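Local atomic coordinates of ArsR family transcriptional regulator (PDB entry 6CDB), a protein that probably represses transcription by binding DNA as a dimer of winged helix-turn-helix subunits, its DNA affinity being controlled by zinc or cobalt. Residues 21-26 with 30-35; 40-45 with 58-63; 62-67 with 78-83. The protein carries 1 engineered substitution. All coordinates share one frame; numbering follows the deposited sequence.

Contact 1 of 3, residues 21-26 with 30-35; sequences KALGDY and RIMELL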
ATOM      1  N   LYS A  21       2.808   5.151  -3.841  1.00 29.61           N
ATOM      2  CA  LYS A  21       2.445   6.401  -4.499  1.00 35.04           C
ATOM      3  C   LYS A  21       1.476   6.146  -5.643  1.00 33.66           C
ATOM      4  O   LYS A  21       0.452   6.824  -5.766  1.00 35.19           O
ATOM      5  CB  LYS A  21       3.698   7.120  -5.004  1.00 34.70           C
ATOM      6  CG  LYS A  21       4.264   8.096  -4.017  1.00 38.04           C
ATOM      7  CD  LYS A  21       5.519   8.761  -4.562  1.00 41.48           C
ATOM      8  CE  LYS A  21       6.077   9.754  -3.559  1.00 42.03           C
ATOM      9  NZ  LYS A  21       7.410  10.239  -3.982  1.00 45.17           N
ATOM     10  N   ALA A  22       1.771   5.146  -6.478  1.00 36.64           N
ATOM     11  CA  ALA A  22       0.870   4.825  -7.580  1.00 34.65           C
ATOM     12  C   ALA A  22      -0.475   4.326  -7.074  1.00 36.72           C
ATOM     13  O   ALA A  22      -1.516   4.611  -7.679  1.00 35.62           O
ATOM     14  CB  ALA A  22       1.507   3.784  -8.492  1.00 34.42           C
ATOM     15  N   LEU A  23      -0.487   3.572  -5.976  1.00 32.96           N
ATOM     16  CA  LEU A  23      -1.771   3.109  -5.469  1.00 32.07           C
ATOM     17  C   LEU A  23      -2.526   4.185  -4.705  1.00 30.56           C
ATOM     18  O   LEU A  23      -3.664   3.939  -4.300  1.00 31.03           O
ATOM     19  CB  LEU A  23      -1.580   1.880  -4.570  1.00 31.66           C
ATOM     20  CG  LEU A  23      -1.103   0.587  -5.227  1.00 33.45           C
ATOM     21  CD1 LEU A  23      -0.703  -0.404  -4.156  1.00 33.98           C
ATOM     22  CD2 LEU A  23      -2.213   0.003  -6.116  1.00 32.07           C
ATOM     23  N   GLY A  24      -1.923   5.347  -4.453  1.00 32.47           N
ATOM     24  CA  GLY A  24      -2.640   6.406  -3.769  1.00 29.67           C
ATOM     25  C   GLY A  24      -3.560   7.155  -4.725  1.00 34.58           C
ATOM     26  O   GLY A  24      -3.434   8.365  -4.900  1.00 33.14           O
ATOM     27  N   ASP A  25      -4.489   6.443  -5.350  1.00 32.08           N
ATOM     28  CA  ASP A  25      -5.342   7.005  -6.398  1.00 33.61           C
ATOM     29  C   ASP A  25      -6.658   6.243  -6.374  1.00 35.00           C
ATOM     30  O   ASP A  25      -6.652   5.021  -6.543  1.00 31.73           O
ATOM     31  CB  ASP A  25      -4.656   6.891  -7.766  1.00 33.31           C
ATOM     32  CG  ASP A  25      -5.500   7.454  -8.910  1.00 37.65           C
ATOM     33  OD1 ASP A  25      -5.080   8.447  -9.533  1.00 41.93           O
ATOM     34  OD2 ASP A  25      -6.568   6.897  -9.207  1.00 33.61           O
ATOM     35  N   TYR A  26      -7.772   6.958  -6.170  1.00 34.52           N
ATOM     36  CA  TYR A  26      -9.063   6.302  -5.942  1.00 34.87           C
ATOM     37  C   TYR A  26      -9.445   5.378  -7.091  1.00 33.11           C
ATOM     38  O   TYR A  26      -9.882   4.240  -6.874  1.00 31.05           O
ATOM     39  CB  TYR A  26     -10.149   7.354  -5.732  1.00 36.72           C
ATOM     40  CG  TYR A  26     -11.546   6.796  -5.561  1.00 38.05           C
ATOM     41  CD1 TYR A  26     -11.884   6.062  -4.432  1.00 38.24           C
ATOM     42  CD2 TYR A  26     -12.531   7.037  -6.509  1.00 40.10           C
ATOM     43  CE1 TYR A  26     -13.148   5.561  -4.253  1.00 40.15           C
ATOM     44  CE2 TYR A  26     -13.818   6.534  -6.344  1.00 42.21           C
ATOM     45  CZ  TYR A  26     -14.116   5.796  -5.211  1.00 41.32           C
ATOM     46  OH  TYR A  26     -15.373   5.292  -5.024  1.00 44.79           O
ATOM     47  N   ARG A  30      -9.872   1.345  -7.404  1.00 26.87           N
ATOM     48  CA  ARG A  30     -11.078   0.677  -7.894  1.00 29.16           C
ATOM     49  C   ARG A  30     -10.738  -0.358  -8.957  1.00 27.38           C
ATOM     50  O   ARG A  30     -11.300  -1.471  -8.973  1.00 28.12           O
ATOM     51  CB  ARG A  30     -12.071   1.708  -8.440  1.00 28.91           C
ATOM     52  CG  ARG A  30     -12.792   2.507  -7.364  1.00 30.89           C
ATOM     53  CD  ARG A  30     -14.184   2.879  -7.854  1.00 39.48           C
ATOM     54  NE  ARG A  30     -14.112   3.823  -8.957  1.00 39.00           N
ATOM     55  CZ  ARG A  30     -14.992   3.910  -9.956  1.00 35.15           C
ATOM     56  NH1 ARG A  30     -16.047   3.091 -10.030  1.00 37.45           N
ATOM     57  NH2 ARG A  30     -14.802   4.823 -10.891  1.00 35.06           N
ATOM     58  N   ILE A  31      -9.823  -0.012  -9.858  1.00 26.43           N
ATOM     59  CA  ILE A  31      -9.357  -0.974 -10.851  1.00 26.28           C
ATOM     60  C   ILE A  31      -8.722  -2.180 -10.161  1.00 27.44           C
ATOM     61  O   ILE A  31      -9.007  -3.337 -10.503  1.00 27.34           O
ATOM     62  CB  ILE A  31      -8.371  -0.297 -11.819  1.00 27.93           C
ATOM     63  CG1 ILE A  31      -9.078   0.803 -12.629  1.00 29.71           C
ATOM     64  CG2 ILE A  31      -7.694  -1.339 -12.716  1.00 27.08           C
ATOM     65  CD1 ILE A  31      -8.132   1.632 -13.475  1.00 26.44           C
ATOM     66  N   MET A  32      -7.847  -1.925  -9.177  1.00 28.17           N
ATOM     67  CA  MET A  32      -7.141  -3.021  -8.518  1.00 28.01           C
ATOM     68  C   MET A  32      -8.099  -3.919  -7.752  1.00 25.95           C
ATOM     69  O   MET A  32      -7.923  -5.139  -7.726  1.00 27.15           O
ATOM     70  CB  MET A  32      -6.076  -2.482  -7.567  1.00 25.47           C
ATOM     71  CG  MET A  32      -4.932  -1.725  -8.229  1.00 29.33           C
ATOM     72  SD  MET A  32      -3.757  -2.769  -9.087  1.00 33.67           S
ATOM     73  CE  MET A  32      -2.820  -3.364  -7.669  1.00 31.21           C
ATOM     74  N   GLU A  33      -9.097  -3.337  -7.088  1.00 25.79           N
ATOM     75  CA  GLU A  33     -10.060  -4.162  -6.371  1.00 31.21           C
ATOM     76  C   GLU A  33     -10.871  -5.019  -7.346  1.00 31.92           C
ATOM     77  O   GLU A  33     -11.089  -6.218  -7.099  1.00 31.61           O
ATOM     78  CB  GLU A  33     -10.954  -3.269  -5.510  1.00 29.70           C
ATOM     79  CG  GLU A  33     -11.780  -4.003  -4.459  1.00 30.57           C
ATOM     80  CD  GLU A  33     -13.110  -4.489  -4.996  1.00 39.43           C
ATOM     81  OE1 GLU A  33     -13.606  -3.880  -5.966  1.00 36.92           O
ATOM     82  OE2 GLU A  33     -13.646  -5.479  -4.459  1.00 41.59           O
ATOM     83  N   LEU A  34     -11.285  -4.437  -8.482  1.00 27.83           N
ATOM     84  CA  LEU A  34     -11.973  -5.229  -9.504  1.00 31.02           C
ATOM     85  C   LEU A  34     -11.125  -6.426  -9.930  1.00 31.19           C
ATOM     86  O   LEU A  34     -11.615  -7.564 -10.013  1.00 28.51           O
ATOM     87  CB  LEU A  34     -12.314  -4.338 -10.710  1.00 29.80           C
ATOM     88  CG  LEU A  34     -13.223  -4.846 -11.836  1.00 36.29           C
ATOM     89  CD1 LEU A  34     -13.858  -3.668 -12.583  1.00 32.15           C
ATOM     90  CD2 LEU A  34     -12.468  -5.741 -12.817  1.00 35.99           C
ATOM     91  N   LEU A  35      -9.844  -6.182 -10.221  1.00 31.10           N
ATOM     92  CA  LEU A  35      -8.953  -7.264 -10.632  1.00 30.23           C
ATOM     93  C   LEU A  35      -8.720  -8.261  -9.508  1.00 32.24           C
ATOM     94  O   LEU A  35      -8.456  -9.442  -9.777  1.00 31.82           O
ATOM     95  CB  LEU A  35      -7.619  -6.685 -11.112  1.00 25.72           C
ATOM     96  CG  LEU A  35      -7.748  -5.839 -12.382  1.00 28.30           C
ATOM     97  CD1 LEU A  35      -6.439  -5.161 -12.732  1.00 28.45           C
ATOM     98  CD2 LEU A  35      -8.213  -6.727 -13.523  1.00 29.33           C
TER

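Contact 2 of 3, residues 40-45 with 58-63; sequences ASVGHI and HQLKLL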
ATOM      1  N   ALA A  40      -9.824  -9.311 -15.934  1.00 36.54           N
ATOM      2  CA  ALA A  40     -10.755  -8.646 -16.839  1.00 34.91           C
ATOM      3  C   ALA A  40      -9.993  -7.917 -17.934  1.00 36.45           C
ATOM      4  O   ALA A  40      -8.792  -7.644 -17.815  1.00 32.95           O
ATOM      5  CB  ALA A  40     -11.662  -7.666 -16.083  1.00 36.07           C
ATOM      6  N   SER A  41     -10.721  -7.598 -19.002  1.00 36.12           N
ATOM      7  CA  SER A  41     -10.226  -6.813 -20.118  1.00 33.51           C
ATOM      8  C   SER A  41     -10.413  -5.333 -19.827  1.00 32.47           C
ATOM      9  O   SER A  41     -11.136  -4.945 -18.911  1.00 31.50           O
ATOM     10  CB  SER A  41     -10.972  -7.180 -21.399  1.00 39.63           C
ATOM     11  OG  SER A  41     -12.338  -6.811 -21.287  1.00 36.05           O
ATOM     12  N   VAL A  42      -9.771  -4.496 -20.646  1.00 32.62           N
ATOM     13  CA  VAL A  42      -9.949  -3.049 -20.517  1.00 35.56           C
ATOM     14  C   VAL A  42     -11.406  -2.659 -20.737  1.00 36.50           C
ATOM     15  O   VAL A  42     -11.955  -1.828 -20.003  1.00 35.04           O
ATOM     16  CB  VAL A  42      -9.018  -2.295 -21.485  1.00 34.95           C
ATOM     17  CG1 VAL A  42      -9.400  -0.802 -21.539  1.00 36.36           C
ATOM     18  CG2 VAL A  42      -7.558  -2.463 -21.050  1.00 36.41           C
ATOM     19  N   GLY A  43     -12.050  -3.233 -21.755  1.00 37.89           N
ATOM     20  CA  GLY A  43     -13.449  -2.912 -22.003  1.00 37.06           C
ATOM     21  C   GLY A  43     -14.343  -3.250 -20.826  1.00 33.19           C
ATOM     22  O   GLY A  43     -15.230  -2.474 -20.459  1.00 32.61           O
ATOM     23  N   HIS A  44     -14.099  -4.394 -20.192  1.00 33.26           N
ATOM     24  CA  HIS A  44     -14.916  -4.777 -19.047  1.00 35.31           C
ATOM     25  C   HIS A  44     -14.646  -3.890 -17.838  1.00 36.10           C
ATOM     26  O   HIS A  44     -15.586  -3.491 -17.136  1.00 32.82           O
ATOM     27  CB  HIS A  44     -14.674  -6.241 -18.693  1.00 37.08           C
ATOM     28  CG  HIS A  44     -15.457  -6.698 -17.505  1.00 43.24           C
ATOM     29  ND1 HIS A  44     -14.910  -6.794 -16.243  1.00 41.25           N
ATOM     30  CD2 HIS A  44     -16.759  -7.058 -17.379  1.00 44.50           C
ATOM     31  CE1 HIS A  44     -15.834  -7.206 -15.394  1.00 43.28           C
ATOM     32  NE2 HIS A  44     -16.964  -7.377 -16.057  1.00 48.03           N
ATOM     33  N   ILE A  45     -13.374  -3.582 -17.563  1.00 33.45           N
ATOM     34  CA  ILE A  45     -13.046  -2.685 -16.456  1.00 31.91           C
ATOM     35  C   ILE A  45     -13.713  -1.337 -16.667  1.00 32.00           C
ATOM     36  O   ILE A  45     -14.381  -0.797 -15.775  1.00 31.72           O
ATOM     37  CB  ILE A  45     -11.520  -2.528 -16.326  1.00 34.87           C
ATOM     38  CG1 ILE A  45     -10.850  -3.874 -16.013  1.00 31.82           C
ATOM     39  CG2 ILE A  45     -11.178  -1.461 -15.266  1.00 29.26           C
ATOM     40  CD1 ILE A  45      -9.341  -3.875 -16.230  1.00 30.73           C
ATOM     41  N   HIS A  58      -4.506   3.987 -19.647  1.00 37.24           N
ATOM     42  CA  HIS A  58      -3.409   4.774 -19.085  1.00 38.29           C
ATOM     43  C   HIS A  58      -3.021   4.260 -17.694  1.00 37.33           C
ATOM     44  O   HIS A  58      -1.840   3.973 -17.418  1.00 38.01           O
ATOM     45  CB  HIS A  58      -3.829   6.248 -19.051  1.00 35.70           C
ATOM     46  CG  HIS A  58      -2.735   7.202 -18.680  1.00 43.99           C
ATOM     47  ND1 HIS A  58      -1.759   7.604 -19.569  1.00 44.64           N
ATOM     48  CD2 HIS A  58      -2.486   7.867 -17.526  1.00 41.73           C
ATOM     49  CE1 HIS A  58      -0.943   8.453 -18.970  1.00 45.46           C
ATOM     50  NE2 HIS A  58      -1.363   8.630 -17.731  1.00 47.29           N
ATOM     51  N   GLN A  59      -4.016   4.110 -16.811  1.00 34.20           N
ATOM     52  CA  GLN A  59      -3.727   3.679 -15.445  1.00 36.66           C
ATOM     53  C   GLN A  59      -3.109   2.287 -15.419  1.00 35.52           C
ATOM     54  O   GLN A  59      -2.226   2.014 -14.604  1.00 34.70           O
ATOM     55  CB  GLN A  59      -4.995   3.711 -14.592  1.00 34.62           C
ATOM     56  CG  GLN A  59      -5.758   5.018 -14.653  1.00 34.66           C
ATOM     57  CD  GLN A  59      -4.876   6.237 -14.428  1.00 36.99           C
ATOM     58  OE1 GLN A  59      -3.986   6.232 -13.578  1.00 36.91           O
ATOM     59  NE2 GLN A  59      -5.120   7.288 -15.204  1.00 34.96           N
ATOM     60  N   LEU A  60      -3.544   1.403 -16.320  1.00 34.02           N
ATOM     61  CA  LEU A  60      -2.997   0.049 -16.359  1.00 34.46           C
ATOM     62  C   LEU A  60      -1.584   0.019 -16.927  1.00 37.35           C
ATOM     63  O   LEU A  60      -0.788  -0.843 -16.534  1.00 35.32           O
ATOM     64  CB  LEU A  60      -3.899  -0.873 -17.183  1.00 35.03           C
ATOM     65  CG  LEU A  60      -5.300  -1.168 -16.675  1.00 32.27           C
ATOM     66  CD1 LEU A  60      -6.107  -1.918 -17.764  1.00 37.05           C
ATOM     67  CD2 LEU A  60      -5.258  -1.994 -15.420  1.00 31.90           C
ATOM     68  N   LYS A  61      -1.250   0.920 -17.862  1.00 38.36           N
ATOM     69  CA  LYS A  61       0.152   1.035 -18.260  1.00 38.27           C
ATOM     70  C   LYS A  61       1.001   1.407 -17.063  1.00 34.82           C
ATOM     71  O   LYS A  61       2.068   0.820 -16.840  1.00 39.13           O
ATOM     72  CB  LYS A  61       0.353   2.065 -19.366  1.00 42.24           C
ATOM     73  CG  LYS A  61      -0.566   1.922 -20.550  1.00 47.37           C
ATOM     74  CD  LYS A  61      -0.175   0.769 -21.447  1.00 51.75           C
ATOM     75  CE  LYS A  61      -1.304   0.482 -22.435  1.00 48.15           C
ATOM     76  NZ  LYS A  61      -1.593   1.706 -23.270  1.00 50.78           N
ATOM     77  N   LEU A  62       0.531   2.369 -16.259  1.00 32.93           N
ATOM     78  CA  LEU A  62       1.314   2.744 -15.082  1.00 36.78           C
ATOM     79  C   LEU A  62       1.430   1.577 -14.100  1.00 37.21           C
ATOM     80  O   LEU A  62       2.527   1.262 -13.629  1.00 35.22           O
ATOM     81  CB  LEU A  62       0.711   3.966 -14.393  1.00 36.46           C
ATOM     82  CG  LEU A  62       1.317   4.253 -13.010  1.00 40.64           C
ATOM     83  CD1 LEU A  62       2.863   4.385 -13.036  1.00 45.24           C
ATOM     84  CD2 LEU A  62       0.700   5.498 -12.411  1.00 44.91           C
ATOM     85  N   LEU A  63       0.307   0.922 -13.789  1.00 31.76           N
ATOM     86  CA  LEU A  63       0.330  -0.182 -12.832  1.00 31.40           C
ATOM     87  C   LEU A  63       1.193  -1.334 -13.331  1.00 32.74           C
ATOM     88  O   LEU A  63       1.865  -2.009 -12.535  1.00 34.27           O
ATOM     89  CB  LEU A  63      -1.100  -0.660 -12.545  1.00 30.93           C
ATOM     90  CG  LEU A  63      -2.012   0.357 -11.851  1.00 29.54           C
ATOM     91  CD1 LEU A  63      -3.464  -0.126 -11.815  1.00 26.31           C
ATOM     92  CD2 LEU A  63      -1.501   0.677 -10.433  1.00 27.94           C
TER

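Contact 3 of 3, residues 62-67 with 78-83; sequences LLKSLH and MIYSLD. Engineered in segment 62-67: Leu66 (natural residue Val).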
ATOM      1  N   LEU A  62       0.531   2.369 -16.259  1.00 32.93           N
ATOM      2  CA  LEU A  62       1.314   2.744 -15.082  1.00 36.78           C
ATOM      3  C   LEU A  62       1.430   1.577 -14.100  1.00 37.21           C
ATOM      4  O   LEU A  62       2.527   1.262 -13.629  1.00 35.22           O
ATOM      5  CB  LEU A  62       0.711   3.966 -14.393  1.00 36.46           C
ATOM      6  CG  LEU A  62       1.317   4.253 -13.010  1.00 40.64           C
ATOM      7  CD1 LEU A  62       2.863   4.385 -13.036  1.00 45.24           C
ATOM      8  CD2 LEU A  62       0.700   5.498 -12.411  1.00 44.91           C
ATOM      9  N   LEU A  63       0.307   0.922 -13.789  1.00 31.76           N
ATOM     10  CA  LEU A  63       0.330  -0.182 -12.832  1.00 31.40           C
ATOM     11  C   LEU A  63       1.193  -1.334 -13.331  1.00 32.74           C
ATOM     12  O   LEU A  63       1.865  -2.009 -12.535  1.00 34.27           O
ATOM     13  CB  LEU A  63      -1.100  -0.660 -12.545  1.00 30.93           C
ATOM     14  CG  LEU A  63      -2.012   0.357 -11.851  1.00 29.54           C
ATOM     15  CD1 LEU A  63      -3.464  -0.126 -11.815  1.00 26.31           C
ATOM     16  CD2 LEU A  63      -1.501   0.677 -10.433  1.00 27.94           C
ATOM     17  N   LYS A  64       1.207  -1.563 -14.645  1.00 31.18           N
ATOM     18  CA  LYS A  64       2.030  -2.636 -15.197  1.00 34.12           C
ATOM     19  C   LYS A  64       3.517  -2.299 -15.087  1.00 36.25           C
ATOM     20  O   LYS A  64       4.331  -3.167 -14.739  1.00 33.49           O
ATOM     21  CB  LYS A  64       1.644  -2.913 -16.652  1.00 34.29           C
ATOM     22  CG  LYS A  64       2.309  -4.162 -17.230  1.00 39.83           C
ATOM     23  CD  LYS A  64       2.287  -4.187 -18.758  1.00 44.41           C
ATOM     24  CE  LYS A  64       0.918  -4.527 -19.293  1.00 47.89           C
ATOM     25  NZ  LYS A  64       0.877  -4.564 -20.790  1.00 54.24           N
ATOM     26  N   SER A  65       3.889  -1.043 -15.361  1.00 35.08           N
ATOM     27  CA  SER A  65       5.299  -0.674 -15.267  1.00 39.75           C
ATOM     28  C   SER A  65       5.856  -0.901 -13.864  1.00 38.41           C
ATOM     29  O   SER A  65       7.064  -1.102 -13.703  1.00 39.82           O
ATOM     30  CB  SER A  65       5.494   0.785 -15.669  1.00 36.08           C
ATOM     31  OG  SER A  65       5.067   1.640 -14.628  1.00 40.54           O
ATOM     32  N   LEU A  66       5.000  -0.866 -12.843  1.00 35.65           N
ATOM     33  CA  LEU A  66       5.408  -1.110 -11.470  1.00 36.02           C
ATOM     34  C   LEU A  66       5.161  -2.546 -11.036  1.00 35.68           C
ATOM     35  O   LEU A  66       5.260  -2.845  -9.843  1.00 30.63           O
ATOM     36  CB  LEU A  66       4.688  -0.148 -10.523  1.00 35.22           C
ATOM     37  CG  LEU A  66       5.058   1.320 -10.722  1.00 39.21           C
ATOM     38  CD1 LEU A  66       4.197   2.177  -9.837  1.00 41.20           C
ATOM     39  CD2 LEU A  66       6.520   1.551 -10.420  1.00 38.46           C
ATOM     40  N   HIS A  67       4.844  -3.435 -11.978  1.00 34.29           N
ATOM     41  CA  HIS A  67       4.639  -4.855 -11.697  1.00 33.95           C
ATOM     42  C   HIS A  67       3.512  -5.072 -10.704  1.00 33.62           C
ATOM     43  O   HIS A  67       3.560  -5.990  -9.887  1.00 32.72           O
ATOM     44  CB  HIS A  67       5.923  -5.527 -11.201  1.00 38.80           C
ATOM     45  CG  HIS A  67       7.059  -5.409 -12.164  1.00 42.46           C
ATOM     46  ND1 HIS A  67       7.104  -6.114 -13.348  1.00 47.23           N
ATOM     47  CD2 HIS A  67       8.175  -4.645 -12.136  1.00 44.14           C
ATOM     48  CE1 HIS A  67       8.204  -5.794 -14.006  1.00 45.64           C
ATOM     49  NE2 HIS A  67       8.871  -4.905 -13.292  1.00 48.22           N
ATOM     50  N   MET A  78      -6.876  -8.128 -24.396  1.00 53.17           N
ATOM     51  CA  MET A  78      -5.902  -8.143 -23.312  1.00 50.20           C
ATOM     52  C   MET A  78      -6.629  -8.306 -21.981  1.00 44.49           C
ATOM     53  O   MET A  78      -7.446  -7.461 -21.599  1.00 44.31           O
ATOM     54  CB  MET A  78      -5.067  -6.859 -23.303  1.00 50.40           C
ATOM     55  CG  MET A  78      -3.928  -6.822 -24.313  1.00 53.87           C
ATOM     56  SD  MET A  78      -2.899  -8.307 -24.252  1.00 66.98           S
ATOM     57  CE  MET A  78      -2.089  -8.200 -25.852  1.00 65.15           C
ATOM     58  N   ILE A  79      -6.326  -9.386 -21.275  1.00 43.18           N
ATOM     59  CA  ILE A  79      -6.895  -9.673 -19.967  1.00 37.15           C
ATOM     60  C   ILE A  79      -5.865  -9.289 -18.914  1.00 39.78           C
ATOM     61  O   ILE A  79      -4.721  -9.766 -18.949  1.00 40.13           O
ATOM     62  CB  ILE A  79      -7.290 -11.152 -19.851  1.00 40.44           C
ATOM     63  CG1 ILE A  79      -8.266 -11.518 -20.968  1.00 46.47           C
ATOM     64  CG2 ILE A  79      -7.870 -11.461 -18.484  1.00 37.77           C
ATOM     65  CD1 ILE A  79      -9.398 -10.536 -21.132  1.00 44.83           C
ATOM     66  N   TYR A  80      -6.264  -8.427 -17.984  1.00 35.20           N
ATOM     67  CA  TYR A  80      -5.393  -7.980 -16.912  1.00 35.79           C
ATOM     68  C   TYR A  80      -5.689  -8.726 -15.623  1.00 33.88           C
ATOM     69  O   TYR A  80      -6.791  -9.232 -15.411  1.00 32.00           O
ATOM     70  CB  TYR A  80      -5.529  -6.473 -16.687  1.00 33.48           C
ATOM     71  CG  TYR A  80      -4.832  -5.686 -17.770  1.00 38.56           C
ATOM     72  CD1 TYR A  80      -5.415  -5.547 -19.022  1.00 38.73           C
ATOM     73  CD2 TYR A  80      -3.589  -5.094 -17.550  1.00 36.36           C
ATOM     74  CE1 TYR A  80      -4.788  -4.846 -20.028  1.00 40.79           C
ATOM     75  CE2 TYR A  80      -2.949  -4.382 -18.560  1.00 38.46           C
ATOM     76  CZ  TYR A  80      -3.563  -4.267 -19.797  1.00 41.87           C
ATOM     77  OH  TYR A  80      -2.972  -3.575 -20.825  1.00 47.64           O
ATOM     78  N   SER A  81      -4.678  -8.788 -14.757  1.00 33.22           N
ATOM     79  CA  SER A  81      -4.836  -9.403 -13.452  1.00 32.58           C
ATOM     80  C   SER A  81      -3.838  -8.764 -12.503  1.00 28.69           C
ATOM     81  O   SER A  81      -2.866  -8.137 -12.932  1.00 28.43           O
ATOM     82  CB  SER A  81      -4.623 -10.917 -13.531  1.00 34.14           C
ATOM     83  OG  SER A  81      -3.361 -11.198 -14.123  1.00 32.90           O
ATOM     84  N   LEU A  82      -4.090  -8.908 -11.206  1.00 29.70           N
ATOM     85  CA  LEU A  82      -3.054  -8.557 -10.242  1.00 30.07           C
ATOM     86  C   LEU A  82      -1.814  -9.393 -10.529  1.00 31.16           C
ATOM     87  O   LEU A  82      -1.911 -10.567 -10.905  1.00 31.78           O
ATOM     88  CB  LEU A  82      -3.545  -8.780  -8.812  1.00 29.09           C
ATOM     89  CG  LEU A  82      -4.750  -7.942  -8.368  1.00 31.24           C
ATOM     90  CD1 LEU A  82      -4.952  -8.014  -6.857  1.00 28.58           C
ATOM     91  CD2 LEU A  82      -4.632  -6.489  -8.838  1.00 27.46           C
ATOM     92  N   ASP A  83      -0.640  -8.779 -10.361  1.00 30.91           N
ATOM     93  CA  ASP A  83       0.585  -9.380 -10.879  1.00 31.74           C
ATOM     94  C   ASP A  83       0.868 -10.737 -10.240  1.00 30.47           C
ATOM     95  O   ASP A  83       1.088 -11.724 -10.948  1.00 29.82           O
ATOM     96  CB  ASP A  83       1.767  -8.434 -10.680  1.00 30.04           C
ATOM     97  CG  ASP A  83       3.097  -9.074 -11.078  1.00 35.28           C
ATOM     98  OD1 ASP A  83       3.466  -8.972 -12.268  1.00 36.90           O
ATOM     99  OD2 ASP A  83       3.760  -9.697 -10.205  1.00 35.86           O
TER

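Contact 1 of 3, residues 21-26 with 30-35
Arg30 lays its aliphatic stem over one face of the Tyr26 ring, one turn along helix 26-37 of this winged helix-turn-helix fold. The CG atom of Arg30 is 4.3 Å from the centroid of the Tyr26 ring and 15° off the ring normal, a CH-pi contact. The ring swings beneath that methylene because Tyr26 CG is anti to the backbone N (chi1 177°). Farther out, Tyr26 CE2 is 3.8 Å from Arg30 NE, with ring and guanidinium planes 20° apart. Arginine suits this place because its long stem can cover an aromatic ring while its polar end reaches other partners: NH1 bonds to Leu49 O and NH2 to Asn27 OD1, which hold the guanidinium group in position. The same two residues are also tied by the helical backbone bond from Arg30 N to Tyr26 O, 2.9 Å long.

Before Tyr26 the chain turns sharply out of helix 10-23. Gly24 is the centre of an inverse gamma turn, and Asp25 then takes the N-cap position, its OD2 accepting a hydrogen bond from Arg28 N. A short carboxylate suits that place, being able to curl back to an amide in the first turn of the helix.

The two helices also meet through Leu23 and Met32, whose side chains cross at about a right angle. Phe20 of the second subunit packs on Leu23, while Leu63 and Leu91 of the same chain touch Met32, so this apolar pair links the dimer interface with the subunit core. Bent at chi2 and chi3, the flexible methionine chain folds across the leucine branch, bringing Met32 CE to 3.8 Å and Met32 CG to 3.9 Å from Leu23 CD2.

Contact 2 of 3, residues 40-45 with 58-63
Val42 and Ile45 of segment 40-45 both meet Leu60, joining the two helices of the helix-turn-helix, 42-49 and 53-65; by analogy with the family, the second is probably the recognition helix that enters DNA. The segment begins as a short, weakly bonded strand at Ala40, which is hydrogen-bonded through its backbone to Tyr80 in strand 77-82, and whose small side chain packs on Leu34.

Ser41 follows at the N-cap of helix 42-49. Its OG accepts from His44 N at 3.2 Å, with an N-H...O angle of 159°. Serine is apt here, since its short hydroxyl can replace the carbonyl that the helix lacks at its start, and its CB faces away from helix 53-65. The same first turn is closed by a backbone bond from Ile45 N to Ser41 O, 2.9 Å long.

Val42, the first residue of the helix, faces Leu60. The two side chains slide past each other in opposite directions, and Val42 CG2, anti to the carbonyl carbon, is the methyl that touches. A compact beta-branched residue suits the spot: CG2 also touches the Tyr80 ring, and the side chain packs on Val56.

One turn later comes Ile45, buried and again facing helix 53-65. Its CG1 arm extends (chi2 165°) until it meets Leu60 tip to tip. Val56 lies against it too, and Ile31 of helix 26-37 against Leu60, so the contact belongs to a core of aliphatic groups shared by three helices.

Leucine fits the central position because its end is forked: CD2 packs on Ile31 CG2, while Leu60 CD1 lies 3.6 Å from Val42 CG2 and 4.1 Å from Ile45 CD1.

Contact 3 of 3, residues 62-67 with 78-83
A first torsion that sets CG anti to the backbone N, chi1 -171°, and a bend at chi3 of -75° carry the Lys64 chain to the Tyr80 ring. The contact joins the end of helix 53-65 to strand 77-82, the second strand of the wing hairpin in this winged helix-turn-helix domain. The two side chains cross at about a right angle, with Lys64 CE 3.9 Å from Tyr80 CE2. Their polar ends merely approach, Lys64 NZ standing 4.0 Å from Tyr80 OH. A lysine suits this exposed position because its methylenes can lie against an aromatic ring while the ammonium stays in solvent. Tyr80 is buried, and its ring also meets Ala71, Val42 and Leu60.

The helix ends in a Schellman motif with His67 as the C-prime residue: its N bonds to Lys64 O at 2.8 Å, and the following Leu68 N reaches back to Leu63 O. The positive phi of His67 turns the chain toward the hairpin. Just before it, Ser65 OG donates to Leu62 O at 2.8 Å, a use of the short hydroxyl inside the last turn. The neighbouring Leu66 is an engineered residue.

Asp83 faces this turn from the end of the strand. It precedes Asp84, a zinc ligand seen in this protein, and its backbone is hydrogen-bonded to that of Leu68. The His67 carbonyl has a partner beyond the chain, accepting from NE2 of His97 of the second subunit. In this entry His97 binds zinc, so the bond links the metal site directly to the end of the probable recognition helix. A short side chain fits so close a turn: with CG anti to the backbone N (chi1 174°), Asp83 runs along that carbonyl, its CB 3.1 Å and its CG 3.3 Å from His67 O.

Contacts 2 and 3 both use helix 53-65 of the winged helix-turn-helix domain, and contact 1 packs against it, Ile31 CG2 lying 3.7 Å from Leu60 CD2. Contacts 2 and 3 have centres about 8 Å apart, share Leu62 and Leu63, and meet in the sheet where Ala40 O is 2.7 Å from Tyr80 N, a probable hydrogen bond. Contact 1 lies about 11 Å from each, between centres. Contacts 1 and 3 both touch the second subunit. In contact 3 the Asp83 side chain is about 5 Å from a zinc ion; in contact 1 the Met32 side chain is about 9 Å from that of Asp84, a zinc-binding residue, whereas contact 2 lies away from these sites.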